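Local coordinates for protein membrane-anchored mycosin mycp1 (Mycobacterium thermoresistibile, PDB 4HVL) that is a membrane-anchored subtilisin-like serine protease of the mycosin family and an essential component of the ESX-1 (type VII) secretion system, at residues P13-G18 with A169-A174; L131-A136 with L159-R164. All blocks are in the same frame, centred on the assembly; numbering follows the deposited sequence.

Interaction 1: residues P13-G18 with A169-A174. With ZN (zinc ion), chain C.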
ATOM      1  N   PRO A  13      18.587  -4.138  -7.862  1.00 23.37           N
ATOM      2  CA  PRO A  13      18.935  -5.425  -7.281  1.00 23.06           C
ATOM      3  C   PRO A  13      18.621  -6.605  -8.191  1.00 24.02           C
ATOM      4  O   PRO A  13      17.873  -6.455  -9.148  1.00 24.18           O
ATOM      5  CB  PRO A  13      18.072  -5.499  -6.028  1.00 22.11           C
ATOM      6  CG  PRO A  13      16.947  -4.561  -6.258  1.00 21.82           C
ATOM      7  CD  PRO A  13      17.366  -3.558  -7.268  1.00 22.45           C
ATOM      8  N   PRO A  14      19.205  -7.781  -7.887  1.00 24.97           N
ATOM      9  CA  PRO A  14      18.883  -8.961  -8.664  1.00 25.89           C
ATOM     10  C   PRO A  14      17.391  -9.321  -8.544  1.00 25.21           C
ATOM     11  O   PRO A  14      16.766  -9.074  -7.521  1.00 24.52           O
ATOM     12  CB  PRO A  14      19.789 -10.061  -8.060  1.00 26.08           C
ATOM     13  CG  PRO A  14      20.186  -9.564  -6.712  1.00 25.71           C
ATOM     14  CD  PRO A  14      20.152  -8.068  -6.785  1.00 25.31           C
ATOM     15  N   ASP A  15      16.839  -9.854  -9.622  1.00 26.08           N
ATOM     16  CA  ASP A  15      15.494 -10.384  -9.630  1.00 25.99           C
ATOM     17  C   ASP A  15      15.545 -11.759  -8.975  1.00 25.67           C
ATOM     18  O   ASP A  15      15.737 -12.751  -9.640  1.00 25.75           O
ATOM     19  CB  ASP A  15      14.983 -10.455 -11.066  1.00 27.68           C
ATOM     20  CG  ASP A  15      13.630 -11.128 -11.183  1.00 28.79           C
ATOM     21  OD1 ASP A  15      12.828 -11.092 -10.236  1.00 29.06           O
ATOM     22  OD2 ASP A  15      13.405 -11.728 -12.253  1.00 31.59           O
ATOM     23  N   GLU A  16      15.416 -11.800  -7.657  1.00 24.58           N
ATOM     24  CA  GLU A  16      15.409 -13.068  -6.943  1.00 25.53           C
ATOM     25  C   GLU A  16      14.416 -12.999  -5.816  1.00 23.50           C
ATOM     26  O   GLU A  16      14.298 -11.964  -5.164  1.00 21.69           O
ATOM     27  CB  GLU A  16      16.812 -13.362  -6.393  1.00 27.55           C
ATOM     28  CG  GLU A  16      17.011 -14.740  -5.801  1.00 29.71           C
ATOM     29  CD  GLU A  16      16.685 -15.888  -6.765  1.00 32.35           C
ATOM     30  OE1 GLU A  16      17.636 -16.470  -7.347  1.00 35.86           O
ATOM     31  OE2 GLU A  16      15.478 -16.244  -6.914  1.00 33.09           O
ATOM     32  N   THR A  17      13.716 -14.105  -5.570  1.00 22.77           N
ATOM     33  CA  THR A  17      12.722 -14.146  -4.497  1.00 21.74           C
ATOM     34  C   THR A  17      13.355 -14.565  -3.161  1.00 20.85           C
ATOM     35  O   THR A  17      14.542 -14.882  -3.114  1.00 20.59           O
ATOM     36  CB  THR A  17      11.559 -15.098  -4.838  1.00 22.34           C
ATOM     37  OG1 THR A  17      12.027 -16.442  -4.911  1.00 22.82           O
ATOM     38  CG2 THR A  17      10.929 -14.721  -6.148  1.00 23.21           C
ATOM     39  N   GLY A  18      12.562 -14.559  -2.088  1.00 19.93           N
ATOM     40  CA  GLY A  18      12.990 -15.074  -0.783  1.00 19.68           C
ATOM     41  C   GLY A  18      13.423 -13.974   0.177  1.00 18.78           C
ATOM     42  O   GLY A  18      13.724 -12.879  -0.265  1.00 17.95           O
ATOM     43  N   ALA A 169       8.028  -7.823  -9.098  1.00 16.68           N
ATOM     44  CA  ALA A 169       6.666  -7.401  -9.435  1.00 16.72           C
ATOM     45  C   ALA A 169       6.594  -6.818 -10.836  1.00 17.39           C
ATOM     46  O   ALA A 169       5.679  -7.118 -11.612  1.00 18.41           O
ATOM     47  CB  ALA A 169       6.138  -6.408  -8.411  1.00 16.21           C
ATOM     48  N   ALA A 170       7.544  -5.944 -11.142  1.00 18.03           N
ATOM     49  CA  ALA A 170       7.631  -5.300 -12.461  1.00 17.91           C
ATOM     50  C   ALA A 170       7.834  -6.339 -13.557  1.00 18.28           C
ATOM     51  O   ALA A 170       7.165  -6.295 -14.598  1.00 18.84           O
ATOM     52  CB  ALA A 170       8.768  -4.302 -12.470  1.00 17.74           C
ATOM     53  N   ASN A 171       8.739  -7.292 -13.300  1.00 17.76           N
ATOM     54  CA  ASN A 171       9.007  -8.388 -14.241  1.00 17.93           C
ATOM     55  C   ASN A 171       7.811  -9.303 -14.522  1.00 18.12           C
ATOM     56  O   ASN A 171       7.726  -9.914 -15.594  1.00 17.17           O
ATOM     57  CB  ASN A 171      10.227  -9.205 -13.788  1.00 17.99           C
ATOM     58  CG  ASN A 171      11.542  -8.431 -13.955  1.00 18.41           C
ATOM     59  OD1 ASN A 171      11.578  -7.385 -14.596  1.00 18.45           O
ATOM     60  ND2 ASN A 171      12.632  -8.958 -13.388  1.00 18.89           N
ATOM     61  N   LEU A 172       6.908  -9.401 -13.546  1.00 18.39           N
ATOM     62  CA  LEU A 172       5.647 -10.152 -13.697  1.00 19.02           C
ATOM     63  C   LEU A 172       4.687  -9.489 -14.673  1.00 19.03           C
ATOM     64  O   LEU A 172       3.752 -10.130 -15.120  1.00 20.42           O
ATOM     65  CB  LEU A 172       4.956 -10.327 -12.335  1.00 19.17           C
ATOM     66  CG  LEU A 172       5.705 -11.287 -11.390  1.00 19.80           C
ATOM     67  CD1 LEU A 172       5.162 -11.206  -9.972  1.00 19.60           C
ATOM     68  CD2 LEU A 172       5.640 -12.725 -11.916  1.00 19.80           C
ATOM     69  N   GLY A 173       4.905  -8.219 -15.003  1.00 18.64           N
ATOM     70  CA  GLY A 173       4.087  -7.527 -16.011  1.00 19.78           C
ATOM     71  C   GLY A 173       2.907  -6.746 -15.436  1.00 19.51           C
ATOM     72  O   GLY A 173       1.956  -6.438 -16.140  1.00 20.64           O
ATOM     73  N   ALA A 174       2.933  -6.438 -14.152  1.00 18.82           N
ATOM     74  CA  ALA A 174       1.808  -5.690 -13.548  1.00 18.37           C
ATOM     75  C   ALA A 174       1.864  -4.216 -13.966  1.00 18.65           C
ATOM     76  O   ALA A 174       2.950  -3.636 -14.081  1.00 18.85           O
ATOM     77  CB  ALA A 174       1.845  -5.832 -12.052  1.00 18.00           C
TER
HETATM   78 ZN    ZN C 502      11.455 -12.519 -10.721  1.00 21.21          ZN

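Interaction 2: residues L131-A136 with L159-R164. With ZN (zinc ion), chain B.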
ATOM      1  N   LEU A 131       2.398 -10.928  -3.875  1.00 14.69           N
ATOM      2  CA  LEU A 131       3.778 -11.064  -3.409  1.00 14.65           C
ATOM      3  C   LEU A 131       3.757 -10.894  -1.906  1.00 14.09           C
ATOM      4  O   LEU A 131       3.289  -9.857  -1.398  1.00 13.73           O
ATOM      5  CB  LEU A 131       4.664  -9.981  -4.004  1.00 15.23           C
ATOM      6  CG  LEU A 131       4.900  -9.975  -5.508  1.00 16.24           C
ATOM      7  CD1 LEU A 131       3.754  -9.284  -6.258  1.00 16.53           C
ATOM      8  CD2 LEU A 131       6.218  -9.273  -5.814  1.00 16.82           C
ATOM      9  N   ARG A 132       4.219 -11.910  -1.179  1.00 13.62           N
ATOM     10  CA  ARG A 132       4.319 -11.803   0.256  1.00 13.11           C
ATOM     11  C   ARG A 132       5.696 -11.224   0.609  1.00 13.90           C
ATOM     12  O   ARG A 132       6.731 -11.837   0.341  1.00 13.90           O
ATOM     13  CB  ARG A 132       4.064 -13.128   0.982  1.00 12.72           C
ATOM     14  CG  ARG A 132       4.344 -13.003   2.476  1.00 12.76           C
ATOM     15  CD  ARG A 132       3.683 -14.057   3.320  1.00 12.97           C
ATOM     16  NE  ARG A 132       4.298 -15.370   3.114  1.00 13.24           N
ATOM     17  CZ  ARG A 132       4.030 -16.442   3.847  1.00 13.45           C
ATOM     18  NH1 ARG A 132       3.169 -16.368   4.842  1.00 13.73           N
ATOM     19  NH2 ARG A 132       4.618 -17.593   3.562  1.00 14.22           N
ATOM     20  N   HIS A 133       5.680 -10.051   1.220  1.00 14.35           N
ATOM     21  CA  HIS A 133       6.885  -9.401   1.706  1.00 16.05           C
ATOM     22  C   HIS A 133       6.961  -9.337   3.248  1.00 17.21           C
ATOM     23  O   HIS A 133       8.071  -9.284   3.787  1.00 18.25           O
ATOM     24  CB  HIS A 133       7.027  -8.001   1.108  1.00 16.35           C
ATOM     25  CG  HIS A 133       8.189  -7.246   1.661  1.00 17.82           C
ATOM     26  ND1 HIS A 133       8.059  -6.347   2.693  1.00 19.31           N
ATOM     27  CD2 HIS A 133       9.517  -7.357   1.423  1.00 18.56           C
ATOM     28  CE1 HIS A 133       9.250  -5.893   3.034  1.00 19.48           C
ATOM     29  NE2 HIS A 133      10.151  -6.487   2.273  1.00 19.58           N
ATOM     30  N   THR A 134       5.819  -9.359   3.946  1.00 17.03           N
ATOM     31  CA  THR A 134       5.780  -9.262   5.412  1.00 18.43           C
ATOM     32  C   THR A 134       4.889 -10.315   6.025  1.00 18.31           C
ATOM     33  O   THR A 134       3.888 -10.689   5.421  1.00 17.36           O
ATOM     34  CB  THR A 134       5.249  -7.872   5.865  1.00 19.50           C
ATOM     35  OG1 THR A 134       6.267  -6.902   5.651  1.00 21.65           O
ATOM     36  CG2 THR A 134       4.913  -7.819   7.347  1.00 20.62           C
ATOM     37  N   SER A 135       5.258 -10.781   7.228  1.00 18.58           N
ATOM     38  CA  SER A 135       4.341 -11.523   8.117  1.00 17.86           C
ATOM     39  C   SER A 135       4.746 -11.426   9.572  1.00 18.49           C
ATOM     40  O   SER A 135       5.881 -11.784   9.928  1.00 19.13           O
ATOM     41  CB  SER A 135       4.240 -13.006   7.766  1.00 17.89           C
ATOM     42  OG  SER A 135       3.458 -13.694   8.762  1.00 17.86           O
ATOM     43  N   ALA A 136       3.792 -11.029  10.416  1.00 17.99           N
ATOM     44  CA  ALA A 136       3.966 -11.055  11.854  1.00 18.92           C
ATOM     45  C   ALA A 136       4.051 -12.486  12.440  1.00 19.50           C
ATOM     46  O   ALA A 136       4.365 -12.651  13.600  1.00 19.84           O
ATOM     47  CB  ALA A 136       2.836 -10.275  12.520  1.00 19.13           C
ATOM     48  N   LEU A 159      13.976  -3.874   3.823  1.00 18.69           N
ATOM     49  CA  LEU A 159      14.109  -2.968   2.662  1.00 18.16           C
ATOM     50  C   LEU A 159      14.923  -3.596   1.519  1.00 17.66           C
ATOM     51  O   LEU A 159      14.631  -3.374   0.345  1.00 17.52           O
ATOM     52  CB  LEU A 159      14.703  -1.629   3.084  1.00 18.25           C
ATOM     53  CG  LEU A 159      13.734  -0.708   3.838  1.00 18.39           C
ATOM     54  CD1 LEU A 159      14.482   0.456   4.472  1.00 18.99           C
ATOM     55  CD2 LEU A 159      12.638  -0.167   2.943  1.00 17.78           C
ATOM     56  N   ARG A 160      15.921  -4.400   1.853  1.00 17.88           N
ATOM     57  CA  ARG A 160      16.608  -5.145   0.812  1.00 17.83           C
ATOM     58  C   ARG A 160      15.672  -6.146   0.107  1.00 16.92           C
ATOM     59  O   ARG A 160      15.674  -6.227  -1.128  1.00 16.31           O
ATOM     60  CB  ARG A 160      17.876  -5.804   1.361  1.00 18.84           C
ATOM     61  CG  ARG A 160      19.014  -4.810   1.604  1.00 19.93           C
ATOM     62  CD  ARG A 160      20.322  -5.540   1.841  1.00 20.33           C
ATOM     63  NE  ARG A 160      20.239  -6.276   3.086  1.00 21.10           N
ATOM     64  CZ  ARG A 160      20.546  -5.774   4.282  1.00 22.10           C
ATOM     65  NH1 ARG A 160      20.980  -4.532   4.399  1.00 22.41           N
ATOM     66  NH2 ARG A 160      20.433  -6.529   5.375  1.00 22.76           N
ATOM     67  N   SER A 161      14.870  -6.905   0.860  1.00 16.78           N
ATOM     68  CA  SER A 161      13.904  -7.852   0.219  1.00 16.23           C
ATOM     69  C   SER A 161      12.777  -7.130  -0.560  1.00 15.72           C
ATOM     70  O   SER A 161      12.286  -7.618  -1.590  1.00 15.08           O
ATOM     71  CB  SER A 161      13.326  -8.830   1.245  1.00 16.57           C
ATOM     72  OG  SER A 161      12.430  -8.194   2.120  1.00 16.40           O
ATOM     73  N   LEU A 162      12.383  -5.965  -0.067  1.00 15.33           N
ATOM     74  CA  LEU A 162      11.424  -5.139  -0.755  1.00 15.24           C
ATOM     75  C   LEU A 162      11.929  -4.676  -2.122  1.00 15.18           C
ATOM     76  O   LEU A 162      11.182  -4.679  -3.096  1.00 14.41           O
ATOM     77  CB  LEU A 162      11.094  -3.900   0.083  1.00 15.44           C
ATOM     78  CG  LEU A 162      10.064  -3.015  -0.600  1.00 15.59           C
ATOM     79  CD1 LEU A 162       8.726  -3.742  -0.696  1.00 15.70           C
ATOM     80  CD2 LEU A 162       9.933  -1.692   0.133  1.00 15.93           C
ATOM     81  N   ALA A 163      13.191  -4.252  -2.187  1.00 15.58           N
ATOM     82  CA  ALA A 163      13.739  -3.783  -3.439  1.00 15.70           C
ATOM     83  C   ALA A 163      13.650  -4.894  -4.477  1.00 15.73           C
ATOM     84  O   ALA A 163      13.225  -4.656  -5.593  1.00 16.23           O
ATOM     85  CB  ALA A 163      15.172  -3.320  -3.269  1.00 16.26           C
ATOM     86  N   ARG A 164      14.012  -6.115  -4.101  1.00 15.79           N
ATOM     87  CA  ARG A 164      13.894  -7.246  -5.028  1.00 15.71           C
ATOM     88  C   ARG A 164      12.428  -7.543  -5.398  1.00 15.63           C
ATOM     89  O   ARG A 164      12.116  -7.917  -6.542  1.00 15.57           O
ATOM     90  CB  ARG A 164      14.552  -8.505  -4.448  1.00 15.69           C
ATOM     91  CG  ARG A 164      16.066  -8.413  -4.330  1.00 16.20           C
ATOM     92  CD  ARG A 164      16.718  -9.730  -3.911  1.00 16.42           C
ATOM     93  NE  ARG A 164      16.644  -9.955  -2.461  1.00 16.59           N
ATOM     94  CZ  ARG A 164      15.788 -10.764  -1.829  1.00 16.32           C
ATOM     95  NH1 ARG A 164      14.870 -11.465  -2.477  1.00 16.06           N
ATOM     96  NH2 ARG A 164      15.841 -10.854  -0.503  1.00 16.71           N
TER
HETATM   97 ZN    ZN B 501       6.423  -5.693   3.910  0.85 20.28          ZN

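Interaction 1: residues P13-G18 with A169-A174
The side chains of D15, from the N-terminal loop, and N171, near the C-terminal end of helix 154-171, reach toward each other from opposite directions and share one hydrogen bond. ND2 of N171 donates an N-H to OD2 of D15 at 3.1 Å, with an N-H...O angle of 150°. The acceptor lies close to the amide plane, the N-H comes down on OD2 from above the carboxylate plane, and the two planes are 79° apart. The same carboxylate also binds the zinc ion, with OD1 of D15 at 2.0 Å and OD2 of D15 at a longer 2.6 Å. H168, one helical turn before N171, supplies ND1 to the same zinc, so this helix end offers both a ligand and a second-shell donor. OD1 of N171 is hydrogen-bonded to OH of Y202, which fixes which end of the amide faces D15. A chi1 of 174° turns CG of D15 away from the backbone N and across to the helix. Beyond N171 the chain leaves the helix in a Schellman motif at G173, where positive phi suits glycine. The zinc and the neutral amide together probably spread the charge of D15, keeping it an anionic ligand.

Interaction 2: residues L131-A136 with L159-R164
H133 and L162 make the apolar part of this buried contact. The methyl CD1 of L162 sits almost squarely over the centre of the imidazole of H133, 4.1 Å from the ring centroid and 2° off the normal, a CH-pi contact made over one face. L162 reaches there with CG anti to its backbone N (chi1 -179°), and its side chain crosses that of H133 at about a right angle. CB of L162 also packs at 3.5 Å from NE2 of H133. Leucine suits the place because its branched end lays one methyl on the ring face. I69 of the neighbouring strand 65-70 touches both side chains and adds to the apolar surroundings.

Strand 127-132, helix 154-171 and strand 176-179 form a beta-alpha-beta crossover in the central parallel sheet of the subtilisin fold, passing over strand 65-70. H133 comes just after the strand end, and its backbone is still hydrogen-bonded to D70, predicted to be a member of the charge relay system.

Polar contacts gather at the ring edge. OG of S161 lies near the ring plane, 2.9 Å from NE2 of H133; the short serine side chain keeps OG close to the helix, where S158 is its stronger polar partner. NE2 of H133 is hydrogen-bonded to the carbonyl O of S158, about one turn before S161 and L162; a proton there leaves ND1 as the metal-binding nitrogen. The backbone N of L162 is 3.3 Å from NE2 of H133, but both are donors, so this is mere proximity.

The other ring nitrogen, ND1, binds zinc. The ion is held by ND1 of H133 at 2.1 Å and by OG1 of T134, also at 2.1 Å, two successive residues gripping one ion, with E181 as a further ligand.

Overall arrangement
Interactions 1 and 2 lie with their centres about 11 Å apart, on the same side of the chain's centre, and both use helix 154-171. Interaction 2 joins the middle of the helix to the end of strand 127-132 in the central parallel sheet; interaction 1 joins the helix end to the N-terminal loop. In chain order the segments run 13-18, 131-136, 159-164, 169-174, so interaction 1 brackets interaction 2. R164 connects them directly, its NH1 probably hydrogen-bonded to the carbonyl oxygens of E16 and G18. One helix thus packs on H133 beside one zinc site and, toward its C-terminal end, meets the N-terminal loop with a second zinc at the surface.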